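Local structure of enoyl-CoA hydratase (Mycobacterium tuberculosis, 5KJP) at residues E90-G93 and E98-P101; L154-P159 and E221-S226; P174-H179 and N185-P190; R24-T29 and M51-G56. The protein probably catalyses the reversible addition of water across the double bond of 2-enoyl-CoA thioesters in fatty acid metabolism, giving 3-hydroxyacyl-CoA. All coordinates share one frame; numbering follows the deposited sequence.

Contact 1 (E90-G93 and E98-P101)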
# COMPACT_ATOMS: atom_id res chain seq x y z
N GLU A 90 22.81 15.26 -12.68
CA GLU A 90 22.67 14.03 -13.47
C GLU A 90 23.20 12.82 -12.70
O GLU A 90 24.33 12.83 -12.20
CB GLU A 90 23.40 14.18 -14.80
CG GLU A 90 22.71 13.51 -15.98
CD GLU A 90 22.91 12.01 -15.99
OE1 GLU A 90 24.04 11.56 -16.30
OE2 GLU A 90 21.95 11.27 -15.70
N GLY A 91 22.37 11.79 -12.57
CA GLY A 91 22.77 10.57 -11.88
C GLY A 91 22.47 10.57 -10.40
O GLY A 91 22.58 9.54 -9.74
N ARG A 92 22.09 11.72 -9.85
CA ARG A 92 21.88 11.83 -8.41
C ARG A 92 20.57 12.52 -8.07
O ARG A 92 19.97 12.25 -7.02
CB ARG A 92 23.03 12.59 -7.75
CG ARG A 92 24.39 11.90 -7.83
CD ARG A 92 25.46 12.77 -7.19
NE ARG A 92 26.80 12.17 -7.24
CZ ARG A 92 27.25 11.27 -6.38
NH1 ARG A 92 26.48 10.83 -5.39
NH2 ARG A 92 28.49 10.80 -6.51
N GLY A 93 20.13 13.44 -8.93
CA GLY A 93 18.91 14.19 -8.70
C GLY A 93 19.12 15.35 -7.74
O GLY A 93 20.15 16.03 -7.77
N GLU A 98 17.69 10.57 -6.90
CA GLU A 98 17.76 9.56 -7.95
C GLU A 98 18.89 8.58 -7.70
O GLU A 98 19.24 7.77 -8.57
CB GLU A 98 17.92 10.23 -9.32
CG GLU A 98 16.72 11.09 -9.67
CD GLU A 98 16.81 11.72 -11.03
OE1 GLU A 98 17.39 11.10 -11.95
OE2 GLU A 98 16.30 12.85 -11.19
N ARG A 99 19.46 8.64 -6.50
CA ARG A 99 20.53 7.73 -6.11
C ARG A 99 20.53 7.54 -4.60
O ARG A 99 21.46 7.99 -3.91
CB ARG A 99 21.88 8.27 -6.60
CG ARG A 99 23.06 7.33 -6.38
CD ARG A 99 24.38 8.06 -6.60
NE ARG A 99 25.52 7.26 -6.15
CZ ARG A 99 26.03 6.23 -6.82
NH1 ARG A 99 25.50 5.85 -7.98
NH2 ARG A 99 27.06 5.57 -6.32
N PRO A 100 19.49 6.89 -4.06
CA PRO A 100 19.40 6.70 -2.60
C PRO A 100 20.57 5.86 -2.09
O PRO A 100 21.06 4.99 -2.83
CB PRO A 100 18.06 5.96 -2.42
CG PRO A 100 17.34 6.10 -3.72
CD PRO A 100 18.38 6.23 -4.77
N PRO A 101 21.02 6.11 -0.86
CA PRO A 101 22.16 5.36 -0.33
C PRO A 101 21.86 3.88 -0.15
O PRO A 101 20.70 3.47 -0.10
CB PRO A 101 22.42 6.03 1.03
CG PRO A 101 21.07 6.55 1.43
CD PRO A 101 20.43 7.01 0.15
O HOH W 1 19.54 11.97 -13.67
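Two arginines, R92 and R99, run alongside each other and point the same way, which brings R92 NH1 to 3.8 Å from R99 NE although both groups are expected to carry positive charge. They do not stack: their guanidinium planes are turned 68° apart, and the touching is done partly by carbon, R99 CD lying 3.7 Å from R92 NH1. R99 reaches this place by leaving the backbone with CG opposite its own N (chi1 -174°) and staying extended to NE, and on the way its CB passes 3.5 Å from G91 O. The crowding of charge is probably eased by D52 of helix 41-56, which forms a salt bridge with R92 NH2. The surroundings are a small surface hairpin of strands 88-89 and 93-94, in which R92 and G93 together face a single residue of the partner strand, a classic beta bulge. Just beyond the hairpin the chain turns back, and E98 N donates to R92 O at 2.8 Å; the bond is nearly straight at hydrogen (161°), but the donor stands well above the carbonyl plane. The extended E98 side chain runs alongside G93, a residue with positive phi, and OE2 comes to 3.8 Å from G93 CA. The other carboxylate oxygen, E98 OE1, accepts a hydrogen bond from water 1 at 2.9 Å. The same water accepts from G91 N at 3.0 Å, which makes it a bridge between the two segments, while F231 of the second subunit packs against E98.

Contact 2 (L154-P159 and E221-S226)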
# COMPACT_ATOMS: atom_id res chain seq x y z
N LEU A 154 5.57 8.75 -3.07
CA LEU A 154 4.48 9.02 -2.13
C LEU A 154 3.33 8.00 -2.23
O LEU A 154 2.86 7.54 -1.19
CB LEU A 154 3.93 10.44 -2.32
CG LEU A 154 3.01 10.91 -1.19
CD1 LEU A 154 3.71 10.84 0.17
CD2 LEU A 154 2.52 12.33 -1.47
N PRO A 155 2.87 7.65 -3.45
CA PRO A 155 1.79 6.65 -3.52
C PRO A 155 2.21 5.27 -3.01
O PRO A 155 1.35 4.41 -2.83
CB PRO A 155 1.44 6.59 -5.01
CG PRO A 155 1.96 7.88 -5.58
CD PRO A 155 3.22 8.14 -4.80
N GLU A 156 3.50 5.06 -2.80
CA GLU A 156 3.97 3.79 -2.28
C GLU A 156 4.16 3.83 -0.78
O GLU A 156 4.36 2.79 -0.15
CB GLU A 156 5.28 3.39 -2.95
CG GLU A 156 5.19 3.20 -4.45
CD GLU A 156 6.55 2.89 -5.07
OE1 GLU A 156 7.56 3.00 -4.36
OE2 GLU A 156 6.59 2.54 -6.27
N ARG A 157 4.11 5.02 -0.19
CA ARG A 157 4.35 5.19 1.24
C ARG A 157 3.06 5.40 2.02
O ARG A 157 2.97 5.03 3.19
CB ARG A 157 5.30 6.37 1.48
CG ARG A 157 6.74 6.12 1.04
CD ARG A 157 7.55 5.38 2.11
NE ARG A 157 8.39 6.28 2.91
CZ ARG A 157 9.56 6.79 2.49
NH1 ARG A 157 10.01 6.49 1.28
NH2 ARG A 157 10.26 7.60 3.28
N ILE A 158 2.07 6.03 1.38
CA ILE A 158 0.78 6.30 2.00
C ILE A 158 -0.32 5.77 1.07
O ILE A 158 -0.01 5.38 -0.06
CB ILE A 158 0.58 7.82 2.28
CG1 ILE A 158 0.52 8.61 0.97
CG2 ILE A 158 1.69 8.34 3.19
CD1 ILE A 158 0.18 10.09 1.18
N PRO A 159 -1.58 5.73 1.55
CA PRO A 159 -2.60 5.17 0.64
C PRO A 159 -2.67 5.96 -0.66
O PRO A 159 -2.57 7.19 -0.66
CB PRO A 159 -3.89 5.30 1.45
CG PRO A 159 -3.44 5.26 2.89
CD PRO A 159 -2.14 6.02 2.88
N GLU A 221 14.61 -3.61 -3.67
CA GLU A 221 14.71 -4.23 -4.99
C GLU A 221 13.52 -5.12 -5.34
O GLU A 221 13.21 -5.31 -6.52
CB GLU A 221 16.01 -5.04 -5.10
CG GLU A 221 17.26 -4.18 -5.00
CD GLU A 221 18.53 -4.95 -5.29
OE1 GLU A 221 18.45 -6.11 -5.73
OE2 GLU A 221 19.62 -4.38 -5.09
N SER A 222 12.83 -5.65 -4.33
CA SER A 222 11.71 -6.56 -4.59
C SER A 222 10.56 -5.85 -5.30
O SER A 222 9.70 -6.50 -5.89
CB SER A 222 11.20 -7.18 -3.29
OG SER A 222 10.64 -6.20 -2.44
N ARG A 223 10.56 -4.52 -5.25
CA ARG A 223 9.57 -3.72 -5.98
C ARG A 223 9.60 -4.04 -7.47
O ARG A 223 8.58 -3.93 -8.15
CB ARG A 223 9.80 -2.23 -5.79
CG ARG A 223 9.96 -1.73 -4.37
CD ARG A 223 10.16 -0.21 -4.41
NE ARG A 223 10.93 0.31 -3.28
CZ ARG A 223 11.12 1.61 -3.05
NH1 ARG A 223 10.59 2.51 -3.87
NH2 ARG A 223 11.83 2.00 -2.01
N GLY A 224 10.77 -4.42 -7.96
CA GLY A 224 10.93 -4.73 -9.37
C GLY A 224 11.03 -6.21 -9.67
O GLY A 224 11.50 -6.59 -10.74
N TRP A 225 10.60 -7.05 -8.73
CA TRP A 225 10.60 -8.49 -8.95
C TRP A 225 9.19 -9.01 -9.17
O TRP A 225 8.23 -8.49 -8.61
CB TRP A 225 11.23 -9.23 -7.77
CG TRP A 225 12.65 -8.88 -7.48
CD1 TRP A 225 13.53 -8.25 -8.32
CD2 TRP A 225 13.37 -9.14 -6.27
NE1 TRP A 225 14.75 -8.10 -7.70
CE2 TRP A 225 14.68 -8.64 -6.44
CE3 TRP A 225 13.03 -9.75 -5.06
CZ2 TRP A 225 15.65 -8.72 -5.45
CZ3 TRP A 225 13.99 -9.83 -4.07
CH2 TRP A 225 15.29 -9.32 -4.27
N SER A 226 9.06 -10.06 -9.98
CA SER A 226 7.77 -10.72 -10.15
C SER A 226 7.56 -11.72 -9.02
O SER A 226 8.53 -12.23 -8.46
CB SER A 226 7.70 -11.43 -11.50
OG SER A 226 8.90 -12.11 -11.79
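E156 reaches out from the end of helix 150-157 and lays one carboxylate oxygen against the guanidinium of R223: OE1 of E156 lies 3.1 Å from NH1 of R223. This is a salt bridge between exposed side chains of the crotonase fold, spanning from that helix end to the turn that follows helix 209-221. The backbones stay well apart, with the CA atoms of E156 and R223 at 10.1 Å, and the gap is crossed by side chains alone. Both are long and straight. R223 starts with CG opposite its carbonyl carbon (chi1 -51°) and is extended as far as NE, while E156 is extended beyond CG. The two meet at a slant, with carboxylate and guanidinium planes 78° apart, so the pairing is single-point and not the flat, two-oxygen kind; OE1 of E156 is also 4.0 Å from CZ of R223. The guanidinium has a second partner across a subunit boundary, since R223 NH2 is hydrogen-bonded to Y160 OH of the third subunit, and P227 of the second subunit packs on the same arginine. The ion pair thus sits where three copies of the protein approach one another. Around E156 the helix is weakly bonded and kinked, the N atoms of P155 and E156 making no bond to the preceding turn, and L154 O serves as acceptor for both R157 N and I158 N. In segment 221-226, W225 folds back over the turn that carries R223, placing one ring face against the backbone: S222 CA stands 3.4 Å above the plane of the W225 ring, toward its rim, and E221 O lies over the same face.

Contact 3 (P174-H179 and N185-P190)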
# COMPACT_ATOMS: atom_id res chain seq x y z
N PRO A 174 -0.02 17.51 7.52
CA PRO A 174 0.51 17.64 8.89
C PRO A 174 1.15 16.34 9.35
O PRO A 174 0.70 15.25 8.97
CB PRO A 174 -0.73 17.99 9.72
CG PRO A 174 -1.75 18.49 8.71
CD PRO A 174 -1.47 17.69 7.47
N ALA A 175 2.19 16.45 10.16
CA ALA A 175 2.94 15.28 10.61
C ALA A 175 2.07 14.23 11.30
O ALA A 175 2.29 13.03 11.12
CB ALA A 175 4.05 15.71 11.55
N GLU A 176 1.09 14.67 12.08
CA GLU A 176 0.30 13.71 12.84
C GLU A 176 -0.56 12.85 11.89
O GLU A 176 -0.65 11.64 12.06
CB GLU A 176 -0.56 14.42 13.89
CG GLU A 176 0.30 14.92 15.05
CD GLU A 176 -0.50 15.36 16.26
OE1 GLU A 176 -1.60 15.92 16.09
OE2 GLU A 176 -0.01 15.14 17.40
N ARG A 177 -1.14 13.49 10.88
CA ARG A 177 -1.83 12.77 9.82
C ARG A 177 -0.86 11.86 9.04
O ARG A 177 -1.19 10.72 8.71
CB ARG A 177 -2.49 13.75 8.86
CG ARG A 177 -3.19 13.10 7.67
CD ARG A 177 -4.58 12.60 8.00
NE ARG A 177 -5.29 12.24 6.78
CZ ARG A 177 -5.92 11.08 6.60
NH1 ARG A 177 -5.93 10.17 7.57
NH2 ARG A 177 -6.53 10.84 5.45
N ALA A 178 0.33 12.38 8.76
CA ALA A 178 1.35 11.60 8.06
C ALA A 178 1.74 10.34 8.85
O ALA A 178 2.04 9.30 8.26
CB ALA A 178 2.58 12.46 7.79
N HIS A 179 1.71 10.43 10.18
CA HIS A 179 1.96 9.26 11.01
C HIS A 179 0.80 8.26 10.91
O HIS A 179 1.02 7.05 10.82
CB HIS A 179 2.18 9.66 12.46
CG HIS A 179 2.39 8.50 13.39
ND1 HIS A 179 3.56 7.78 13.43
CD2 HIS A 179 1.56 7.92 14.28
CE1 HIS A 179 3.45 6.82 14.32
NE2 HIS A 179 2.24 6.88 14.85
N ASN A 185 7.39 7.35 10.68
CA ASN A 185 7.61 6.24 11.60
C ASN A 185 7.43 6.62 13.06
O ASN A 185 6.80 5.91 13.84
CB ASN A 185 9.02 5.68 11.40
CG ASN A 185 9.21 5.10 10.02
OD1 ASN A 185 9.57 5.80 9.07
ND2 ASN A 185 8.95 3.80 9.89
N VAL A 186 8.01 7.76 13.43
CA VAL A 186 8.04 8.21 14.81
C VAL A 186 7.63 9.67 14.89
O VAL A 186 8.21 10.52 14.21
CB VAL A 186 9.46 8.03 15.42
CG1 VAL A 186 9.53 8.64 16.83
CG2 VAL A 186 9.87 6.56 15.43
N LEU A 187 6.62 9.96 15.71
CA LEU A 187 6.26 11.34 16.01
C LEU A 187 7.04 11.79 17.23
O LEU A 187 7.04 11.11 18.26
CB LEU A 187 4.77 11.47 16.28
CG LEU A 187 3.83 11.54 15.08
CD1 LEU A 187 2.39 11.45 15.59
CD2 LEU A 187 4.07 12.83 14.30
N ALA A 188 7.70 12.94 17.12
CA ALA A 188 8.51 13.47 18.21
C ALA A 188 7.93 14.77 18.72
O ALA A 188 7.21 15.47 18.01
CB ALA A 188 9.96 13.67 17.74
N GLU A 189 8.24 15.10 19.98
CA GLU A 189 7.92 16.42 20.51
C GLU A 189 8.67 17.45 19.66
O GLU A 189 9.77 17.17 19.18
CB GLU A 189 8.31 16.55 21.98
CG GLU A 189 7.44 15.73 22.94
CD GLU A 189 5.97 16.00 22.73
OE1 GLU A 189 5.57 17.18 22.74
OE2 GLU A 189 5.20 15.03 22.55
N PRO A 190 8.05 18.62 19.43
CA PRO A 190 8.69 19.70 18.67
C PRO A 190 10.11 19.99 19.16
O PRO A 190 10.32 20.17 20.36
CB PRO A 190 7.76 20.89 18.91
CG PRO A 190 6.42 20.26 19.08
CD PRO A 190 6.67 18.97 19.82
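N185 ND2 is held by two acceptors of the third subunit, E165 OE1 and A161 O, while the backbone oxygen of the same residue meets H179 across the contact. There N185 O lies in the plane of the imidazole, at its edge, 3.5 Å from H179 CE1. The other polar atom of the amide, N185 OD1, accepts from I127 N, and the residue is therefore tied at once to its own sheet and to a neighbouring chain. H179 turns its ring toward the strand by setting CG opposite the backbone N (chi1 178°), and ND1 is hydrogen-bonded to V184 O, just before N185, which probably fixes the rotation of the ring. L187 supplies the apolar half of the contact. Its CD1 methyl comes within 3.6 Å of H179 CB and approaches the ring obliquely near CG; its CD2 branch instead reaches A175, 3.6 Å from the backbone O and 4.0 Å from CB. These contacts pack helix 175-180 against 186-188, an outermost strand of the six-stranded crotonase sheet. The helix leads into a short connection and the strand returns beside it, nearly antiparallel at 158°, with the axes of the two short segments 8.8 Å apart at closest. E176 crosses L187 at about a right angle, and its CG touches CD1 of L187 at 4.1 Å. Its carboxylate is engaged elsewhere, in a salt bridge between E176 OE2 and R131 NH1. On the subunit boundary R177 of the third subunit packs on H179, and R177 of this chain packs in turn on H179 of the second.

Contact 4 (R24-T29 and M51-G56)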
# COMPACT_ATOMS: atom_id res chain seq x y z
N ARG A 24 28.76 5.11 14.92
CA ARG A 24 28.51 4.56 13.59
C ARG A 24 27.37 5.29 12.88
O ARG A 24 26.87 4.82 11.85
CB ARG A 24 28.21 3.07 13.70
CG ARG A 24 29.26 2.30 14.49
CD ARG A 24 29.07 0.80 14.33
NE ARG A 24 29.07 0.44 12.92
CZ ARG A 24 30.17 0.18 12.22
NH1 ARG A 24 31.36 0.22 12.80
NH2 ARG A 24 30.07 -0.14 10.93
N ILE A 25 26.98 6.44 13.41
CA ILE A 25 25.90 7.22 12.83
C ILE A 25 26.43 8.50 12.19
O ILE A 25 27.17 9.26 12.82
CB ILE A 25 24.83 7.58 13.88
CG1 ILE A 25 24.17 6.31 14.42
CG2 ILE A 25 23.77 8.51 13.29
CD1 ILE A 25 23.53 6.48 15.78
N LEU A 26 26.06 8.73 10.94
CA LEU A 26 26.43 9.97 10.28
C LEU A 26 25.28 10.97 10.34
O LEU A 26 24.22 10.73 9.76
CB LEU A 26 26.84 9.72 8.83
CG LEU A 26 27.60 10.91 8.21
CD1 LEU A 26 28.98 11.04 8.86
CD2 LEU A 26 27.70 10.80 6.68
N ILE A 27 25.47 12.08 11.05
CA ILE A 27 24.43 13.10 11.11
C ILE A 27 24.70 14.21 10.10
O ILE A 27 25.73 14.90 10.16
CB ILE A 27 24.32 13.71 12.52
CG1 ILE A 27 24.13 12.59 13.55
CG2 ILE A 27 23.17 14.72 12.58
CD1 ILE A 27 24.09 13.09 14.97
N ILE A 28 23.76 14.37 9.17
CA ILE A 28 23.88 15.31 8.06
C ILE A 28 22.88 16.44 8.24
O ILE A 28 21.67 16.20 8.33
CB ILE A 28 23.62 14.61 6.71
CG1 ILE A 28 24.45 13.32 6.59
CG2 ILE A 28 23.89 15.56 5.54
CD1 ILE A 28 23.91 12.33 5.58
N THR A 29 23.38 17.66 8.31
CA THR A 29 22.52 18.81 8.58
C THR A 29 22.59 19.84 7.47
O THR A 29 23.65 20.41 7.21
CB THR A 29 22.91 19.48 9.91
OG1 THR A 29 22.84 18.51 10.96
CG2 THR A 29 21.98 20.64 10.22
N MSE A 51 26.29 11.14 1.38
CA MSE A 51 25.82 9.79 1.09
C MSE A 51 26.98 8.91 0.62
O MSE A 51 27.04 7.72 0.96
CB MSE A 51 24.70 9.82 0.04
CG MSE A 51 23.43 10.56 0.48
SE MSE A 51 22.79 10.08 2.28
CE MSE A 51 21.65 11.65 2.58
N ASP A 52 27.91 9.48 -0.15
CA ASP A 52 29.11 8.76 -0.57
C ASP A 52 29.94 8.38 0.65
O ASP A 52 30.48 7.28 0.74
CB ASP A 52 29.98 9.59 -1.53
CG ASP A 52 29.32 9.81 -2.88
OD1 ASP A 52 28.33 9.11 -3.19
OD2 ASP A 52 29.80 10.67 -3.64
N GLN A 53 30.03 9.31 1.60
CA GLN A 53 30.79 9.07 2.82
C GLN A 53 30.16 7.93 3.63
O GLN A 53 30.86 7.03 4.09
CB GLN A 53 30.86 10.33 3.67
CG GLN A 53 31.64 10.16 4.96
CD GLN A 53 31.68 11.43 5.79
OE1 GLN A 53 31.27 12.50 5.33
NE2 GLN A 53 32.17 11.33 7.02
N LEU A 54 28.84 8.01 3.81
CA LEU A 54 28.08 6.98 4.50
C LEU A 54 28.37 5.60 3.92
O LEU A 54 28.77 4.69 4.64
CB LEU A 54 26.58 7.26 4.42
CG LEU A 54 25.66 6.11 4.85
CD1 LEU A 54 25.80 5.82 6.35
CD2 LEU A 54 24.21 6.41 4.47
N ASP A 55 28.18 5.45 2.61
CA ASP A 55 28.25 4.13 2.00
C ASP A 55 29.69 3.64 1.88
O ASP A 55 29.94 2.43 1.88
CB ASP A 55 27.57 4.15 0.62
CG ASP A 55 26.05 4.05 0.72
OD1 ASP A 55 25.54 3.72 1.81
OD2 ASP A 55 25.37 4.31 -0.30
N GLY A 56 30.64 4.57 1.81
CA GLY A 56 32.03 4.21 1.61
C GLY A 56 32.82 3.91 2.88
O GLY A 56 33.90 3.31 2.82
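This is a buried helix-on-sheet contact inside a beta-alpha-beta crossover, where helix 41-56 connects strand 25-30 to its parallel neighbour 62-67. Within the segments, the strand and the last turns of the helix run almost exactly antiparallel (178°), with their axes 9.7 Å apart. No hydrogen bond joins them; alternate strand residues L26 and I28 direct their side chains to the helix. L26 meets Q53 at about a right angle, and both of its methyl carbons, CD1 and CD2, lie 4.1 Å from Q53 CD. Q53 lays its amide there because CG stands opposite the backbone N (chi1 -180°) and the chain beyond is fully extended; its NE2 is 3.7 Å from L26 CD1. The CD2 branch of L26 also reaches the next helix residue, 4.3 Å from L54 CB. L54 touches A63 of strand 62-67 as well, and V19 of strand 17-22 packs on both L26 and Q53, so the helix spans more than one strand. Further along, M51, present as selenomethionine, begins by pointing away from the strand but bends back at chi2 (-47°), bringing its terminal CE to 3.8 Å from I28 CD1.

In the fold
From the N terminus, contact 4 closes first, fastening strand 25-30 to the helix that follows it across a 22-residue separation. Contact 1 comes next, a short local closure around the 88-94 hairpin. The two are in series yet touch in space, for P101 packs on M51 and L54 of helix 41-56. Contact 2 then closes a much longer loop, from helix 150-157 to the turn after helix 209-221, and contact 3 is nested inside it. Contacts 3 and 4 reach the same six-stranded sheet from opposite sides of the chain's centre, about 24 Å apart between centres. Contacts 2 and 3 both meet the third subunit, whereas contact 4 lies within one chain.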